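Local coordinates for protein pectinesterase (Sitophilus oryzae, PDB 4PMH) that probably removes methyl groups from pectin as a secreted esterase, hydrolysing galacturonosyl methyl esters to free acid and methanol in the digestion of plant cell walls, at residues Q77-I82 against S122-A127; I82-V87 against K155-Q160. All coordinates share one frame; numbering follows the deposited sequence.

Contact 1: Q77-I82 against S122-A127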
ATOM      1  N   GLN A  77      17.943  10.933  -1.671  1.00 15.09           N
ATOM      2  CA  GLN A  77      18.295   9.517  -1.591  1.00 16.95           C
ATOM      3  C   GLN A  77      18.503   9.108  -0.135  1.00 15.76           C
ATOM      4  O   GLN A  77      19.616   9.057   0.385  1.00 14.41           O
ATOM      5  CB  GLN A  77      19.497   9.213  -2.487  1.00 18.18           C
ATOM      6  CG  GLN A  77      19.170   9.534  -3.940  1.00 20.27           C
ATOM      7  CD  GLN A  77      20.358   9.377  -4.841  1.00 22.49           C
ATOM      8  OE1 GLN A  77      20.734   8.264  -5.204  1.00 23.69           O
ATOM      9  NE2 GLN A  77      20.972  10.491  -5.194  1.00 25.27           N
ATOM     10  N   GLU A  78      17.380   8.827   0.510  1.00 15.95           N
ATOM     11  CA  GLU A  78      17.336   8.563   1.927  1.00 16.51           C
ATOM     12  C   GLU A  78      16.063   7.843   2.293  1.00 14.84           C
ATOM     13  O   GLU A  78      15.139   7.793   1.503  1.00 14.34           O
ATOM     14  CB  GLU A  78      17.414   9.877   2.728  1.00 18.95           C
ATOM     15  CG  GLU A  78      16.772  11.080   2.073  1.00 20.90           C
ATOM     16  CD  GLU A  78      17.295  12.411   2.644  1.00 21.49           C
ATOM     17  OE1 GLU A  78      16.823  12.811   3.715  1.00 21.81           O
ATOM     18  OE2 GLU A  78      18.149  13.076   2.020  1.00 21.40           O
ATOM     19  N   VAL A  79      16.053   7.262   3.482  1.00 13.70           N
ATOM     20  CA  VAL A  79      14.818   6.795   4.099  1.00 13.57           C
ATOM     21  C   VAL A  79      14.179   7.891   4.939  1.00 13.17           C
ATOM     22  O   VAL A  79      14.834   8.880   5.308  1.00 14.34           O
ATOM     23  CB  VAL A  79      15.033   5.567   4.996  1.00 13.39           C
ATOM     24  CG1 VAL A  79      15.449   4.368   4.164  1.00 14.07           C
ATOM     25  CG2 VAL A  79      16.028   5.848   6.113  1.00 13.90           C
ATOM     26  N   VAL A  80      12.903   7.694   5.246  1.00 12.73           N
ATOM     27  CA  VAL A  80      12.158   8.528   6.201  1.00 12.19           C
ATOM     28  C   VAL A  80      11.418   7.585   7.136  1.00 12.22           C
ATOM     29  O   VAL A  80      10.577   6.797   6.687  1.00 11.28           O
ATOM     30  CB  VAL A  80      11.152   9.440   5.479  1.00 11.91           C
ATOM     31  CG1 VAL A  80      10.431  10.349   6.470  1.00 12.08           C
ATOM     32  CG2 VAL A  80      11.850  10.251   4.403  1.00 11.75           C
ATOM     33  N   TYR A  81      11.772   7.628   8.420  1.00 11.98           N
ATOM     34  CA  TYR A  81      11.222   6.733   9.421  1.00 12.36           C
ATOM     35  C   TYR A  81      10.423   7.583  10.389  1.00 12.52           C
ATOM     36  O   TYR A  81      10.965   8.518  10.995  1.00 12.41           O
ATOM     37  CB  TYR A  81      12.312   5.998  10.203  1.00 12.38           C
ATOM     38  CG  TYR A  81      13.067   4.891   9.478  1.00 13.09           C
ATOM     39  CD1 TYR A  81      12.728   4.482   8.200  1.00 13.42           C
ATOM     40  CD2 TYR A  81      14.121   4.229  10.110  1.00 13.82           C
ATOM     41  CE1 TYR A  81      13.434   3.477   7.564  1.00 14.01           C
ATOM     42  CE2 TYR A  81      14.819   3.201   9.489  1.00 13.78           C
ATOM     43  CZ  TYR A  81      14.474   2.837   8.216  1.00 14.32           C
ATOM     44  OH  TYR A  81      15.177   1.835   7.577  1.00 15.77           O
ATOM     45  N   ILE A  82       9.138   7.262  10.515  1.00 13.47           N
ATOM     46  CA  ILE A  82       8.276   7.892  11.528  1.00 14.18           C
ATOM     47  C   ILE A  82       7.996   6.868  12.613  1.00 14.52           C
ATOM     48  O   ILE A  82       7.150   6.005  12.430  1.00 14.77           O
ATOM     49  CB  ILE A  82       6.915   8.399  10.988  1.00 14.72           C
ATOM     50  CG1 ILE A  82       7.035   9.073   9.620  1.00 15.93           C
ATOM     51  CG2 ILE A  82       6.247   9.284  12.037  1.00 14.61           C
ATOM     52  CD1 ILE A  82       7.624  10.459   9.590  1.00 16.59           C
ATOM     53  N   SER A 122      24.220   6.994   8.090  1.00 17.56           N
ATOM     54  CA  SER A 122      24.550   8.365   8.446  1.00 18.75           C
ATOM     55  C   SER A 122      23.318   9.226   8.737  1.00 18.09           C
ATOM     56  O   SER A 122      23.455  10.375   9.131  1.00 18.62           O
ATOM     57  CB  SER A 122      25.423   9.023   7.368  1.00 19.87           C
ATOM     58  OG  SER A 122      24.754   9.103   6.115  1.00 21.92           O
ATOM     59  N   LEU A 123      22.125   8.680   8.581  1.00 17.88           N
ATOM     60  CA  LEU A 123      20.917   9.414   8.953  1.00 17.71           C
ATOM     61  C   LEU A 123      20.571   9.270  10.437  1.00 18.12           C
ATOM     62  O   LEU A 123      19.671   9.970  10.926  1.00 17.26           O
ATOM     63  CB  LEU A 123      19.733   8.953   8.099  1.00 18.12           C
ATOM     64  CG  LEU A 123      19.861   9.283   6.614  1.00 18.28           C
ATOM     65  CD1 LEU A 123      18.851   8.474   5.817  1.00 18.69           C
ATOM     66  CD2 LEU A 123      19.676  10.780   6.373  1.00 18.88           C
ATOM     67  N   PHE A 124      21.274   8.380  11.149  1.00 17.03           N
ATOM     68  CA  PHE A 124      20.831   7.959  12.477  1.00 17.54           C
ATOM     69  C   PHE A 124      21.930   8.024  13.543  1.00 18.30           C
ATOM     70  O   PHE A 124      23.007   7.444  13.379  1.00 20.65           O
ATOM     71  CB  PHE A 124      20.213   6.557  12.407  1.00 16.57           C
ATOM     72  CG  PHE A 124      19.021   6.480  11.500  1.00 16.16           C
ATOM     73  CD1 PHE A 124      17.772   6.917  11.932  1.00 16.11           C
ATOM     74  CD2 PHE A 124      19.140   5.971  10.226  1.00 16.18           C
ATOM     75  CE1 PHE A 124      16.673   6.864  11.101  1.00 16.83           C
ATOM     76  CE2 PHE A 124      18.052   5.903   9.383  1.00 16.46           C
ATOM     77  CZ  PHE A 124      16.808   6.346   9.819  1.00 17.20           C
ATOM     78  N   ASN A 125      21.660   8.786  14.600  1.00 18.01           N
ATOM     79  CA  ASN A 125      22.469   8.751  15.824  1.00 18.41           C
ATOM     80  C   ASN A 125      21.716   7.950  16.893  1.00 18.29           C
ATOM     81  O   ASN A 125      20.471   7.930  16.916  1.00 17.11           O
ATOM     82  CB  ASN A 125      22.782  10.192  16.294  1.00 19.12           C
ATOM     83  CG  ASN A 125      23.580  10.243  17.591  1.00 19.51           C
ATOM     84  OD1 ASN A 125      23.027  10.054  18.669  1.00 20.48           O
ATOM     85  ND2 ASN A 125      24.879  10.544  17.493  1.00 20.42           N
ATOM     86  N   SER A 126      22.457   7.298  17.786  1.00 18.67           N
ATOM     87  CA  SER A 126      21.853   6.426  18.809  1.00 18.58           C
ATOM     88  C   SER A 126      20.887   7.138  19.760  1.00 17.34           C
ATOM     89  O   SER A 126      20.054   6.496  20.401  1.00 17.54           O
ATOM     90  CB  SER A 126      22.952   5.710  19.610  1.00 19.63           C
ATOM     91  OG  SER A 126      23.729   6.668  20.287  1.00 20.62           O
ATOM     92  N   ALA A 127      20.994   8.460  19.849  1.00 17.17           N
ATOM     93  CA  ALA A 127      20.055   9.272  20.630  1.00 16.41           C
ATOM     94  C   ALA A 127      18.749   9.618  19.926  1.00 16.23           C
ATOM     95  O   ALA A 127      17.821  10.092  20.586  1.00 16.16           O
ATOM     96  CB  ALA A 127      20.735  10.561  21.071  1.00 17.28           C
TER

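Contact 2: I82-V87 against K155-Q160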
ATOM      1  N   ILE A  82       9.138   7.262  10.515  1.00 13.47           N
ATOM      2  CA  ILE A  82       8.276   7.892  11.528  1.00 14.18           C
ATOM      3  C   ILE A  82       7.996   6.868  12.613  1.00 14.52           C
ATOM      4  O   ILE A  82       7.150   6.005  12.430  1.00 14.77           O
ATOM      5  CB  ILE A  82       6.915   8.399  10.988  1.00 14.72           C
ATOM      6  CG1 ILE A  82       7.035   9.073   9.620  1.00 15.93           C
ATOM      7  CG2 ILE A  82       6.247   9.284  12.037  1.00 14.61           C
ATOM      8  CD1 ILE A  82       7.624  10.459   9.590  1.00 16.59           C
ATOM      9  N   PRO A  83       8.716   6.941  13.748  1.00 15.29           N
ATOM     10  CA  PRO A  83       8.448   6.046  14.863  1.00 15.93           C
ATOM     11  C   PRO A  83       7.160   6.437  15.588  1.00 16.02           C
ATOM     12  O   PRO A  83       6.663   7.539  15.405  1.00 14.80           O
ATOM     13  CB  PRO A  83       9.663   6.254  15.767  1.00 15.81           C
ATOM     14  CG  PRO A  83      10.012   7.680  15.552  1.00 16.02           C
ATOM     15  CD  PRO A  83       9.723   7.953  14.101  1.00 16.22           C
ATOM     16  N   ASN A  84       6.651   5.546  16.424  1.00 17.73           N
ATOM     17  CA  ASN A  84       5.397   5.806  17.137  1.00 19.58           C
ATOM     18  C   ASN A  84       5.527   7.078  17.976  1.00 19.02           C
ATOM     19  O   ASN A  84       6.531   7.272  18.651  1.00 18.59           O
ATOM     20  CB  ASN A  84       5.009   4.618  18.017  1.00 21.80           C
ATOM     21  CG  ASN A  84       3.506   4.568  18.324  1.00 24.10           C
ATOM     22  OD1 ASN A  84       2.767   5.528  18.115  1.00 24.18           O
ATOM     23  ND2 ASN A  84       3.059   3.435  18.827  1.00 26.42           N
ATOM     24  N   THR A  85       4.538   7.961  17.874  1.00 18.33           N
ATOM     25  CA  THR A  85       4.546   9.239  18.568  1.00 18.60           C
ATOM     26  C   THR A  85       3.114   9.742  18.629  1.00 19.03           C
ATOM     27  O   THR A  85       2.297   9.344  17.827  1.00 20.05           O
ATOM     28  CB  THR A  85       5.416  10.299  17.837  1.00 19.05           C
ATOM     29  OG1 THR A  85       5.241  11.582  18.444  1.00 18.76           O
ATOM     30  CG2 THR A  85       5.038  10.430  16.350  1.00 18.82           C
ATOM     31  N   LYS A  86       2.816  10.610  19.584  1.00 20.75           N
ATOM     32  CA  LYS A  86       1.485  11.230  19.691  1.00 22.42           C
ATOM     33  C   LYS A  86       1.439  12.558  18.950  1.00 20.29           C
ATOM     34  O   LYS A  86       0.383  13.194  18.898  1.00 18.28           O
ATOM     35  CB  LYS A  86       1.099  11.488  21.157  1.00 25.32           C
ATOM     36  CG  LYS A  86       1.296  10.322  22.120  1.00 29.36           C
ATOM     37  CD  LYS A  86       0.546   9.079  21.675  1.00 32.43           C
ATOM     38  CE  LYS A  86       0.352   8.097  22.831  1.00 35.60           C
ATOM     39  NZ  LYS A  86      -0.818   8.470  23.690  1.00 36.33           N
ATOM     40  N   VAL A  87       2.576  12.998  18.403  1.00 17.92           N
ATOM     41  CA  VAL A  87       2.586  14.213  17.577  1.00 17.38           C
ATOM     42  C   VAL A  87       1.976  13.937  16.189  1.00 15.96           C
ATOM     43  O   VAL A  87       2.532  13.111  15.433  1.00 15.23           O
ATOM     44  CB  VAL A  87       4.007  14.767  17.353  1.00 17.90           C
ATOM     45  CG1 VAL A  87       3.926  16.053  16.543  1.00 17.87           C
ATOM     46  CG2 VAL A  87       4.713  15.020  18.684  1.00 18.16           C
ATOM     47  N   LYS A 155       5.131   4.353  11.419  1.00 15.28           N
ATOM     48  CA  LYS A 155       4.677   3.643  12.610  1.00 16.58           C
ATOM     49  C   LYS A 155       3.961   4.550  13.607  1.00 16.75           C
ATOM     50  O   LYS A 155       3.851   4.183  14.762  1.00 18.24           O
ATOM     51  CB  LYS A 155       5.877   2.996  13.322  1.00 18.17           C
ATOM     52  CG  LYS A 155       6.485   1.851  12.537  1.00 20.43           C
ATOM     53  CD  LYS A 155       7.736   1.283  13.200  1.00 22.34           C
ATOM     54  CE  LYS A 155       7.421   0.181  14.205  1.00 25.32           C
ATOM     55  NZ  LYS A 155       7.100  -1.120  13.559  1.00 26.44           N
ATOM     56  N   ALA A 156       3.501   5.726  13.192  1.00 15.89           N
ATOM     57  CA  ALA A 156       2.751   6.606  14.067  1.00 15.30           C
ATOM     58  C   ALA A 156       1.374   6.822  13.469  1.00 15.20           C
ATOM     59  O   ALA A 156       1.224   6.849  12.252  1.00 14.82           O
ATOM     60  CB  ALA A 156       3.459   7.952  14.227  1.00 15.30           C
ATOM     61  N   PRO A 157       0.355   6.977  14.328  1.00 15.56           N
ATOM     62  CA  PRO A 157      -0.983   7.306  13.837  1.00 14.57           C
ATOM     63  C   PRO A 157      -1.090   8.742  13.364  1.00 13.01           C
ATOM     64  O   PRO A 157      -0.266   9.564  13.711  1.00 13.13           O
ATOM     65  CB  PRO A 157      -1.887   7.084  15.061  1.00 15.11           C
ATOM     66  CG  PRO A 157      -0.994   7.199  16.236  1.00 15.59           C
ATOM     67  CD  PRO A 157       0.387   6.775  15.792  1.00 15.53           C
ATOM     68  N   ALA A 158      -2.091   9.033  12.543  1.00 12.22           N
ATOM     69  CA  ALA A 158      -2.437  10.426  12.227  1.00 12.43           C
ATOM     70  C   ALA A 158      -1.472  11.159  11.281  1.00 11.52           C
ATOM     71  O   ALA A 158      -1.519  12.392  11.153  1.00 10.44           O
ATOM     72  CB  ALA A 158      -2.570  11.223  13.526  1.00 13.05           C
ATOM     73  N   VAL A 159      -0.588  10.407  10.630  1.00 11.18           N
ATOM     74  CA  VAL A 159       0.318  10.983   9.682  1.00 11.42           C
ATOM     75  C   VAL A 159      -0.405  11.267   8.372  1.00 10.88           C
ATOM     76  O   VAL A 159      -1.179  10.431   7.883  1.00 10.42           O
ATOM     77  CB  VAL A 159       1.507  10.031   9.389  1.00 11.69           C
ATOM     78  CG1 VAL A 159       2.357  10.589   8.277  1.00 12.06           C
ATOM     79  CG2 VAL A 159       2.326   9.832  10.642  1.00 11.73           C
ATOM     80  N   GLN A 160      -0.114  12.437   7.807  1.00 10.66           N
ATOM     81  CA  GLN A 160      -0.551  12.822   6.484  1.00 11.27           C
ATOM     82  C   GLN A 160       0.689  12.913   5.562  1.00 11.77           C
ATOM     83  O   GLN A 160       1.703  13.529   5.927  1.00 11.84           O
ATOM     84  CB  GLN A 160      -1.286  14.178   6.534  1.00 11.70           C
ATOM     85  CG  GLN A 160      -2.540  14.182   7.409  1.00 11.72           C
ATOM     86  CD  GLN A 160      -3.243  15.534   7.432  1.00 12.02           C
ATOM     87  OE1 GLN A 160      -2.644  16.569   7.112  1.00 12.68           O
ATOM     88  NE2 GLN A 160      -4.498  15.539   7.846  1.00 12.52           N
TER
HETATM   89  O   HOH W   1       0.111  10.834  16.310  1.00 22.63           O
HETATM   90  O   HOH W   2       1.687  11.622  13.156  1.00 12.58           O

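Contact 1: Q77-I82 against S122-A127
Tyr81 and Phe124 both hold CG anti to the carbonyl carbon and beside the backbone N (chi1 -73° and -60°), and these torsions bring the two rings together. The closest approach is 3.4 Å, from Tyr81 CD2 to Phe124 CZ. The planes are inclined by only 29°, but a centroid separation of 5.2 Å between the Tyr81 and Phe124 rings shows how far they have slid apart: the pair is displaced, with little true stacking. Val79 CG2 touches both rings. It meets Phe124 CZ at 3.8 Å, in the plane of that ring and at its edge, while also lying over the rim of one face of Tyr81. The enzyme belongs to the right-handed parallel beta-helix fold, and strand 80-82 is an edge strand of one of its parallel sheets. Here the loop between helices 113-120 and 131-138 packs against that strand and the residues leading into it. Leu123 extends the apolar patch, its CD1 touching Glu78 CB at 3.7 Å and Val79 CG2 at 3.9 Å. No hydrogen bond crosses the interface, and the polar ends look to other partners: Tyr81 OH pairs with Tyr116 OH, and Glu78 OE1 accepts from Ile51 N at the start of helix 51-61. Phe124 also stacks with Tyr134 of helix 131-138.

Contact 2: I82-V87 against K155-Q160
Adjacent turns of the parallel beta-helix meet here, where the chain leaves strands 80-82 and 152-154, neighbours in one sheet, and heads for strands 89-93 and 160-162, neighbours in another. Lys155 N donates to Ile82 O at 2.8 Å with an N-H...O angle of 156°, and the donor lies almost in line with the carbonyl, so the parallel pairing runs one step past the second strand. Beyond it the backbones stay close: Asn84 CA makes a CA-H...O contact of 3.3 Å with Lys155 O, although the angle at the hydrogen, 124°, is well short of straight. Ala156 CB sits among three groups, 3.8 Å from Ile82 CG2, 3.4 Å from Pro83 O and 3.6 Å from Thr85 CG2. Such corners between sheets are the bends that give the beta-helix its repeating coil, and this one has an apolar inner side: Ile82 CG2 also reaches Val159 CG2 at 4.2 Å, while Ile82 packs on Leu89 and Ile91 of the next strand. Toward the outside, Asn84 OD1 lies 3.6 Å from Pro157 CD, the two side chains crossing at about a right angle. Thr85, chi1 172°, places CG2 between its backbone N and carbonyl carbon, where it meets Ala156 CB, and turns OG1 to accept from Val87 N in an ST turn. Two waters bridge the segments: each donates to Pro157 O from 2.9 Å, and one also donates to Thr85 O, the other to Val87 O.

Ile82 belongs to both segment pairs, yet it touches across contact 2 alone; in contact 1 the neighbouring Tyr81, with Val79 and Glu78, meets the 122-127 loop. Strand 80-82 carries Tyr81 of contact 1 and Ile82 of contact 2; the centres of the two contacts are about 15 Å apart. Contact 1 lies farther out, about 22 Å from the centre of the chain against about 17 Å for contact 2, and both are on the same side of it. In sequence the segments run 77-82, 82-87, 122-127, 155-160, so the two contacts cross along the chain. Neither contact is at the annotated site, whose Asp200 and Asp226 are assigned by similarity as proton donor and nucleophile.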